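Local atomic coordinates of ATPase associated with various cellular activities, AAA_5 (Staphylothermus marinus, PDB entry 6N0S), a protein that probably binds and hydrolyses ATP as the McrB motor of a restriction system, its N-terminal EVE-like domain, described here, resembling PUA-like RNA-binding proteins. Residues Tyr90-Pro93 with Glu94-Val98. Residues are numbered along the deposited sequence; the frame is centred on the assembly and turned at random.
Sequences YSWP and EIKKV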
loop_
_atom_site.group_PDB
_atom_site.type_symbol
_atom_site.label_atom_id
_atom_site.label_comp_id
_atom_site.label_asym_id
_atom_site.label_seq_id
_atom_site.Cartn_x
_atom_site.Cartn_y
_atom_site.Cartn_z
ATOM N N TYR A 90 -6.548 -4.716 -14.322
ATOM C CA TYR A 90 -5.967 -6.030 -14.590
ATOM C C TYR A 90 -6.857 -7.146 -14.073
ATOM O O TYR A 90 -7.556 -6.995 -13.065
ATOM C CB TYR A 90 -4.613 -6.200 -13.920
ATOM C CG TYR A 90 -3.556 -5.236 -14.358
ATOM C CD1 TYR A 90 -3.427 -3.985 -13.760
ATOM C CD2 TYR A 90 -2.669 -5.574 -15.362
ATOM C CE1 TYR A 90 -2.434 -3.103 -14.162
ATOM C CE2 TYR A 90 -1.685 -4.698 -15.770
ATOM C CZ TYR A 90 -1.565 -3.478 -15.164
ATOM O OH TYR A 90 -0.579 -2.628 -15.586
ATOM N N SER A 91 -6.794 -8.292 -14.745
ATOM C CA SER A 91 -7.283 -9.498 -14.098
ATOM C C SER A 91 -6.203 -10.043 -13.161
ATOM O O SER A 91 -5.094 -9.533 -13.094
ATOM C CB SER A 91 -7.673 -10.555 -15.123
ATOM O OG SER A 91 -6.528 -11.046 -15.763
ATOM N N TRP A 92 -6.564 -11.078 -12.410
ATOM C CA TRP A 92 -5.640 -11.671 -11.444
ATOM C C TRP A 92 -4.452 -12.322 -12.135
ATOM O O TRP A 92 -3.303 -12.056 -11.734
ATOM C CB TRP A 92 -6.431 -12.654 -10.576
ATOM C CG TRP A 92 -5.628 -13.552 -9.686
ATOM C CD1 TRP A 92 -5.623 -14.921 -9.691
ATOM C CD2 TRP A 92 -4.742 -13.152 -8.634
ATOM N NE1 TRP A 92 -4.793 -15.398 -8.706
ATOM C CE2 TRP A 92 -4.236 -14.338 -8.044
ATOM C CE3 TRP A 92 -4.324 -11.908 -8.134
ATOM C CZ2 TRP A 92 -3.348 -14.321 -6.987
ATOM C CZ3 TRP A 92 -3.432 -11.892 -7.082
ATOM C CH2 TRP A 92 -2.932 -13.102 -6.527
ATOM N N PRO A 93 -4.622 -13.126 -13.177
ATOM C CA PRO A 93 -3.431 -13.688 -13.825
ATOM C C PRO A 93 -2.546 -12.610 -14.410
ATOM O O PRO A 93 -1.321 -12.708 -14.325
ATOM C CB PRO A 93 -4.017 -14.638 -14.880
ATOM C CG PRO A 93 -5.417 -14.912 -14.424
ATOM C CD PRO A 93 -5.875 -13.671 -13.737
ATOM N N GLU A 94 -3.135 -11.549 -14.954
ATOM C CA GLU A 94 -2.350 -10.480 -15.566
ATOM C C GLU A 94 -1.524 -9.740 -14.521
ATOM O O GLU A 94 -0.347 -9.448 -14.735
ATOM C CB GLU A 94 -3.284 -9.483 -16.277
ATOM C CG GLU A 94 -3.945 -9.979 -17.536
ATOM C CD GLU A 94 -5.140 -9.099 -17.960
ATOM O OE1 GLU A 94 -5.372 -8.011 -17.374
ATOM O OE2 GLU A 94 -5.864 -9.517 -18.880
ATOM N N ILE A 95 -2.144 -9.357 -13.400
ATOM C CA ILE A 95 -1.380 -8.546 -12.455
ATOM C C ILE A 95 -0.326 -9.396 -11.750
ATOM O O ILE A 95 0.749 -8.898 -11.428
ATOM C CB ILE A 95 -2.309 -7.823 -11.462
ATOM C CG1 ILE A 95 -1.548 -6.669 -10.789
ATOM C CG2 ILE A 95 -2.874 -8.770 -10.415
ATOM C CD1 ILE A 95 -2.414 -5.768 -9.995
ATOM N N LYS A 96 -0.617 -10.674 -11.484
ATOM C CA LYS A 96 0.406 -11.618 -10.978
ATOM C C LYS A 96 1.674 -11.597 -11.812
ATOM O O LYS A 96 2.792 -11.676 -11.290
ATOM C CB LYS A 96 -0.098 -13.047 -11.042
ATOM C CG LYS A 96 -0.917 -13.539 -9.969
ATOM C CD LYS A 96 -1.413 -14.899 -10.449
ATOM C CE LYS A 96 -1.087 -15.991 -9.448
ATOM N NZ LYS A 96 0.341 -16.346 -9.499
ATOM N N LYS A 97 1.504 -11.609 -13.129
ATOM C CA LYS A 97 2.638 -11.664 -14.027
ATOM C C LYS A 97 3.393 -10.343 -14.020
ATOM O O LYS A 97 4.623 -10.319 -14.067
ATOM C CB LYS A 97 2.119 -12.049 -15.419
ATOM C CG LYS A 97 3.149 -12.190 -16.493
ATOM C CD LYS A 97 2.491 -12.646 -17.804
ATOM C CE LYS A 97 3.509 -12.783 -18.932
ATOM N NZ LYS A 97 4.405 -13.991 -18.735
ATOM N N VAL A 98 2.679 -9.224 -13.930
ATOM C CA VAL A 98 3.345 -7.922 -13.851
ATOM C C VAL A 98 4.098 -7.781 -12.536
ATOM O O VAL A 98 5.234 -7.288 -12.496
ATOM C CB VAL A 98 2.310 -6.796 -14.017
ATOM C CG1 VAL A 98 2.945 -5.457 -13.699
ATOM C CG2 VAL A 98 1.696 -6.826 -15.417
#
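W92 and K96 pack together one turn apart at the start of helix 92-105, where the K96 chain lies over one face of the indole: the lysine CG stands 3.8 Å from the centroid of the six-membered ring of W92 and only 7° off its normal, which defines a CH-pi contact. Further along, K96 CE reaches W92 CZ2 at 3.7 Å, the methylenes thus running obliquely over the indole instead of meeting its rim. With CG anti to the backbone N (chi1 169°), W92 swings its ring alongside the helix, where K96 can cover it. I95 CG2 approaches the same indole at W92 CE3, 4.1 Å away and obliquely. Beyond this turn W92 packs on W32 of strand 30-34, P126 and R121, while K96 also touches F117 of helix 110-124. Were W92 an alanine, the K96 methylenes would probably lose the aromatic face they lie on, and a gap would be likely against W32.

Y90, just before the helix cap, lies on another side of the turn. Its CB meets I95 CB at 3.7 Å and its CE2 meets V98 CG2 at 4.0 Å, the side chains crossing at about right angles; E94 CB sits at the ring edge. Y90 and V98 both touch L134, and I95 touches F132, which places this flank of the helix against strand 132-136.

S91 is the N-cap. Its N donates a nearly straight bond to E94 OE1 (3.0 Å), striking the carboxylate from 64° out of its plane, whereas S91 O accepts a bond from I95 N at 3.0 Å. The S91 amide donating to the E94 carboxylate is one half of a capping box. Chemically, a carboxylate that accepts a backbone N-H in the first turn is likely to be stabilised by the positive end of the helix dipole.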